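Local coordinates for putative transcriptional coactivator P15 (Enterobacteria phage t5, PDB 4BG7), which probably binds DNA as a phage homolog of the eukaryotic transcription coactivator PC4 and is implicated in recombination-dependent DNA replication, at residues Gln4-Asp15 / Ser33-Arg44. Sequence-based numbering, arbitrary orientation.
Sequences QVNQNYEGHVDD and SEFRGNLYMGIR
His-12 packs against Phe-35 and Tyr-40 of 33-44, an example of an imidazole that helps join a loop to a sheet. Phe-35 CB sits over the centre of the His-12 ring, 3.5 Å from the centroid, while the phenyl ring, almost parallel (planes 3° apart), is slid aside, with little overlap. The imidazole turns an edge to the face of Tyr-40, an offset edge-to-face pair. A hydrogen bond of 2.7 Å between His-12 ND1 and Ser-33 OG helps to set the rotation of the imidazole. That hydroxyl also meets a water that is bonded to Tyr-9 OH and, weakly, to Tyr-40 O. On the Tyr-40 ring, Asn-6 ND2 rests 3.1 Å above the plane near the rim, its amide steeply inclined to the ring and bonded outside to Ser-62 OG.

In the fold, the segment 4-15 runs over the sheet and a type II turn, Tyr-9 to His-12, leads it into strand 13-23, outermost in the sheet of this chain. There Val-13 and Glu-34 form an antiparallel hydrogen-bonded pair, within the antiparallel meander of the PC4-like subunit.

On strand 38-48, Arg-44 touches both Tyr-9 and Asp-14. Its CB lies over one face of the Tyr-9 ring. CG anti to the backbone N (chi1 -177°) and a bend at chi3 carry the guanidinium round so that Tyr-9 CD2 lies over one of its faces, toward the rim, the two planes 36° apart. Arg-44 NE and NH2 both grip Asp-14 OD1, each at 2.9 Å, from the same face of the carboxylate, a side-on salt bridge. Arg-44 NH1 binds Thr-57 O and a second water, which donates to Tyr-9 O.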
loop_
_atom_site.group_PDB
_atom_site.type_symbol
_atom_site.label_atom_id
_atom_site.label_comp_id
_atom_site.label_asym_id
_atom_site.label_seq_id
_atom_site.Cartn_x
_atom_site.Cartn_y
_atom_site.Cartn_z
ATOM N N GLN A 4 -8.813 -12.484 -1.449
ATOM C CA GLN A 4 -8.102 -12.657 -2.734
ATOM C C GLN A 4 -7.361 -11.378 -3.181
ATOM O O GLN A 4 -7.725 -10.329 -2.718
ATOM C CB GLN A 4 -9.137 -12.993 -3.803
ATOM C CG GLN A 4 -9.859 -11.769 -4.319
ATOM C CD GLN A 4 -11.201 -12.046 -4.940
ATOM O OE1 GLN A 4 -12.029 -12.749 -4.364
ATOM N NE2 GLN A 4 -11.445 -11.448 -6.106
ATOM N N VAL A 5 -6.399 -11.481 -4.110
ATOM C CA VAL A 5 -5.761 -10.304 -4.758
ATOM C C VAL A 5 -6.378 -10.039 -6.155
ATOM O O VAL A 5 -6.679 -10.969 -6.928
ATOM C CB VAL A 5 -4.211 -10.428 -4.862
ATOM C CG1 VAL A 5 -3.594 -9.334 -5.773
ATOM C CG2 VAL A 5 -3.564 -10.396 -3.474
ATOM N N ASN A 6 -6.638 -8.768 -6.434
ATOM C CA ASN A 6 -7.171 -8.363 -7.725
ATOM C C ASN A 6 -6.109 -7.678 -8.531
ATOM O O ASN A 6 -5.389 -6.827 -7.980
ATOM C CB ASN A 6 -8.373 -7.450 -7.538
ATOM C CG ASN A 6 -9.357 -8.003 -6.565
ATOM O OD1 ASN A 6 -9.975 -8.990 -6.840
ATOM N ND2 ASN A 6 -9.463 -7.387 -5.386
ATOM N N GLN A 7 -6.039 -8.037 -9.840
ATOM C CA GLN A 7 -4.959 -7.585 -10.741
ATOM C C GLN A 7 -5.416 -6.421 -11.597
ATOM O O GLN A 7 -4.648 -5.869 -12.407
ATOM C CB GLN A 7 -4.337 -8.775 -11.505
ATOM C CG GLN A 7 -3.644 -9.767 -10.545
ATOM C CD GLN A 7 -3.121 -11.037 -11.260
ATOM O OE1 GLN A 7 -3.640 -12.132 -11.078
ATOM N NE2 GLN A 7 -2.134 -10.865 -12.103
ATOM N N ASN A 8 -6.665 -6.006 -11.341
ATOM C CA ASN A 8 -7.283 -4.839 -11.920
ATOM C C ASN A 8 -8.535 -4.453 -11.084
ATOM O O ASN A 8 -8.884 -5.107 -10.076
ATOM C CB ASN A 8 -7.612 -5.061 -13.382
ATOM C CG ASN A 8 -8.688 -6.105 -13.588
ATOM O OD1 ASN A 8 -9.753 -5.987 -13.030
ATOM N ND2 ASN A 8 -8.432 -7.087 -14.458
ATOM N N TYR A 9 -9.129 -3.326 -11.469
ATOM C CA TYR A 9 -10.295 -2.831 -10.790
ATOM C C TYR A 9 -11.627 -3.033 -11.515
ATOM O O TYR A 9 -12.619 -2.382 -11.172
ATOM C CB TYR A 9 -10.105 -1.357 -10.480
ATOM C CG TYR A 9 -9.323 -1.121 -9.183
ATOM C CD1 TYR A 9 -7.891 -1.050 -9.154
ATOM C CD2 TYR A 9 -9.997 -0.903 -8.004
ATOM C CE1 TYR A 9 -7.209 -0.825 -7.961
ATOM C CE2 TYR A 9 -9.298 -0.653 -6.814
ATOM C CZ TYR A 9 -7.899 -0.610 -6.804
ATOM O OH TYR A 9 -7.343 -0.362 -5.524
ATOM N N GLU A 10 -11.658 -3.953 -12.484
ATOM C CA GLU A 10 -12.939 -4.357 -13.095
ATOM C C GLU A 10 -13.964 -4.813 -12.062
ATOM O O GLU A 10 -13.709 -5.701 -11.248
ATOM C CB GLU A 10 -12.711 -5.432 -14.171
ATOM C CG GLU A 10 -11.816 -4.899 -15.272
ATOM C CD GLU A 10 -11.816 -5.676 -16.570
ATOM O OE1 GLU A 10 -12.594 -6.655 -16.724
ATOM O OE2 GLU A 10 -10.997 -5.268 -17.425
ATOM N N GLY A 11 -15.135 -4.190 -12.096
ATOM C CA GLY A 11 -16.216 -4.516 -11.166
ATOM C C GLY A 11 -16.119 -3.838 -9.784
ATOM O O GLY A 11 -16.983 -4.038 -8.945
ATOM N N HIS A 12 -15.077 -3.040 -9.542
ATOM C CA HIS A 12 -14.895 -2.400 -8.235
ATOM C C HIS A 12 -15.520 -1.061 -8.266
ATOM O O HIS A 12 -15.417 -0.335 -9.264
ATOM C CB HIS A 12 -13.390 -2.188 -7.922
ATOM C CG HIS A 12 -12.656 -3.430 -7.525
ATOM N ND1 HIS A 12 -12.112 -3.580 -6.293
ATOM C CD2 HIS A 12 -12.365 -4.603 -8.236
ATOM C CE1 HIS A 12 -11.546 -4.773 -6.204
ATOM N NE2 HIS A 12 -11.668 -5.402 -7.399
ATOM N N VAL A 13 -16.063 -0.664 -7.131
ATOM C CA VAL A 13 -16.521 0.695 -6.915
ATOM C C VAL A 13 -15.714 1.278 -5.707
ATOM O O VAL A 13 -15.702 0.674 -4.652
ATOM C CB VAL A 13 -18.076 0.730 -6.627
ATOM C CG1 VAL A 13 -18.489 2.065 -6.065
ATOM C CG2 VAL A 13 -18.891 0.391 -7.902
ATOM N N ASP A 14 -15.141 2.452 -5.877
ATOM C CA ASP A 14 -14.396 3.127 -4.820
ATOM C C ASP A 14 -15.333 3.597 -3.703
ATOM O O ASP A 14 -16.408 4.198 -3.932
ATOM C CB ASP A 14 -13.705 4.377 -5.331
ATOM C CG ASP A 14 -12.538 4.097 -6.217
ATOM O OD1 ASP A 14 -12.198 2.926 -6.479
ATOM O OD2 ASP A 14 -11.964 5.096 -6.637
ATOM N N ASP A 15 -14.897 3.363 -2.492
ATOM C CA ASP A 15 -15.494 3.954 -1.292
ATOM C C ASP A 15 -14.606 5.024 -0.663
ATOM O O ASP A 15 -15.135 5.973 -0.088
ATOM C CB ASP A 15 -15.755 2.877 -0.292
ATOM C CG ASP A 15 -16.850 1.989 -0.716
ATOM O OD1 ASP A 15 -17.716 2.395 -1.577
ATOM O OD2 ASP A 15 -16.837 0.851 -0.215
ATOM N N SER A 33 -12.065 -0.064 -2.035
ATOM C CA SER A 33 -13.105 -0.382 -3.021
ATOM C C SER A 33 -13.910 -1.591 -2.572
ATOM O O SER A 33 -13.444 -2.399 -1.774
ATOM C CB SER A 33 -12.445 -0.650 -4.366
ATOM O OG SER A 33 -11.553 -1.758 -4.377
ATOM N N GLU A 34 -15.121 -1.696 -3.115
ATOM C CA GLU A 34 -15.997 -2.839 -2.825
ATOM C C GLU A 34 -16.123 -3.619 -4.142
ATOM O O GLU A 34 -16.315 -3.012 -5.202
ATOM C CB GLU A 34 -17.342 -2.379 -2.358
ATOM C CG GLU A 34 -18.160 -3.582 -1.902
ATOM C CD GLU A 34 -19.550 -3.203 -1.431
ATOM O OE1 GLU A 34 -19.814 -2.008 -1.167
ATOM O OE2 GLU A 34 -20.366 -4.129 -1.379
ATOM N N PHE A 35 -16.029 -4.947 -4.032
ATOM C CA PHE A 35 -16.155 -5.886 -5.171
ATOM C C PHE A 35 -16.704 -7.230 -4.585
ATOM O O PHE A 35 -16.086 -7.767 -3.652
ATOM C CB PHE A 35 -14.759 -6.138 -5.740
ATOM C CG PHE A 35 -14.701 -7.220 -6.800
ATOM C CD1 PHE A 35 -15.302 -7.030 -8.037
ATOM C CD2 PHE A 35 -14.062 -8.401 -6.553
ATOM C CE1 PHE A 35 -15.260 -8.025 -9.015
ATOM C CE2 PHE A 35 -14.037 -9.405 -7.518
ATOM C CZ PHE A 35 -14.643 -9.201 -8.749
ATOM N N ARG A 36 -17.872 -7.704 -5.034
ATOM C CA ARG A 36 -18.340 -9.111 -4.710
ATOM C C ARG A 36 -18.523 -9.234 -3.225
ATOM O O ARG A 36 -18.062 -10.179 -2.598
ATOM C CB ARG A 36 -17.324 -10.177 -5.238
ATOM C CG ARG A 36 -17.712 -11.678 -5.142
ATOM C CD ARG A 36 -16.499 -12.663 -5.114
ATOM N NE ARG A 36 -15.712 -12.589 -6.340
ATOM C CZ ARG A 36 -14.466 -13.039 -6.530
ATOM N NH1 ARG A 36 -13.779 -13.677 -5.570
ATOM N NH2 ARG A 36 -13.897 -12.859 -7.710
ATOM N N GLY A 37 -19.147 -8.216 -2.655
ATOM C CA GLY A 37 -19.489 -8.235 -1.255
ATOM C C GLY A 37 -18.377 -7.942 -0.258
ATOM O O GLY A 37 -18.635 -8.003 0.913
ATOM N N ASN A 38 -17.154 -7.620 -0.722
ATOM C CA ASN A 38 -15.993 -7.513 0.143
ATOM C C ASN A 38 -15.213 -6.233 -0.134
ATOM O O ASN A 38 -15.299 -5.675 -1.211
ATOM C CB ASN A 38 -15.130 -8.745 -0.077
ATOM C CG ASN A 38 -15.866 -10.024 0.347
ATOM O OD1 ASN A 38 -16.261 -10.183 1.502
ATOM N ND2 ASN A 38 -16.137 -10.869 -0.609
ATOM N N LEU A 39 -14.482 -5.763 0.872
ATOM C CA LEU A 39 -13.643 -4.558 0.729
ATOM C C LEU A 39 -12.195 -4.944 0.437
ATOM O O LEU A 39 -11.673 -5.880 0.985
ATOM C CB LEU A 39 -13.709 -3.684 2.010
ATOM C CG LEU A 39 -15.103 -3.090 2.237
ATOM C CD1 LEU A 39 -15.090 -2.292 3.529
ATOM C CD2 LEU A 39 -15.570 -2.212 1.071
ATOM N N TYR A 40 -11.546 -4.102 -0.365
ATOM C CA TYR A 40 -10.176 -4.230 -0.774
ATOM C C TYR A 40 -9.475 -2.901 -0.648
ATOM O O TYR A 40 -10.113 -1.831 -0.791
ATOM C CB TYR A 40 -10.146 -4.602 -2.269
ATOM C CG TYR A 40 -10.752 -5.959 -2.435
ATOM C CD1 TYR A 40 -9.984 -7.086 -2.304
ATOM C CD2 TYR A 40 -12.099 -6.090 -2.636
ATOM C CE1 TYR A 40 -10.569 -8.363 -2.386
ATOM C CE2 TYR A 40 -12.688 -7.353 -2.789
ATOM C CZ TYR A 40 -11.943 -8.476 -2.635
ATOM O OH TYR A 40 -12.549 -9.731 -2.770
ATOM N N MET A 41 -8.177 -2.973 -0.332
ATOM C CA MET A 41 -7.311 -1.800 -0.393
ATOM C C MET A 41 -6.235 -2.004 -1.427
ATOM O O MET A 41 -5.690 -3.082 -1.591
ATOM C CB MET A 41 -6.651 -1.416 0.958
ATOM C CG MET A 41 -5.917 -2.510 1.669
ATOM S SD MET A 41 -4.903 -1.920 3.064
ATOM C CE MET A 41 -4.593 -3.491 3.816
ATOM N N GLY A 42 -5.900 -0.924 -2.114
ATOM C CA GLY A 42 -4.868 -1.002 -3.142
ATOM C C GLY A 42 -4.571 0.317 -3.825
ATOM O O GLY A 42 -4.856 1.389 -3.284
ATOM N N ILE A 43 -4.016 0.239 -5.027
ATOM C CA ILE A 43 -3.715 1.452 -5.771
ATOM C C ILE A 43 -4.496 1.438 -7.081
ATOM O O ILE A 43 -4.361 0.497 -7.822
ATOM C CB ILE A 43 -2.225 1.483 -6.086
ATOM C CG1 ILE A 43 -1.412 1.744 -4.827
ATOM C CG2 ILE A 43 -1.914 2.495 -7.186
ATOM C CD1 ILE A 43 -1.754 2.869 -3.872
ATOM N N ARG A 44 -5.361 2.426 -7.305
ATOM C CA ARG A 44 -6.051 2.564 -8.598
ATOM C C ARG A 44 -5.377 3.678 -9.351
ATOM O O ARG A 44 -5.099 4.739 -8.768
ATOM C CB ARG A 44 -7.528 2.939 -8.399
ATOM C CG ARG A 44 -8.274 3.005 -9.719
ATOM C CD ARG A 44 -9.601 3.683 -9.601
ATOM N NE ARG A 44 -10.677 2.860 -8.995
ATOM C CZ ARG A 44 -11.497 2.048 -9.647
ATOM N NH1 ARG A 44 -11.340 1.821 -10.933
ATOM N NH2 ARG A 44 -12.468 1.431 -8.960
HETATM O O HOH W 1 -8.972 -1.090 -3.581
HETATM O O HOH W 2 -13.321 0.084 -12.032
#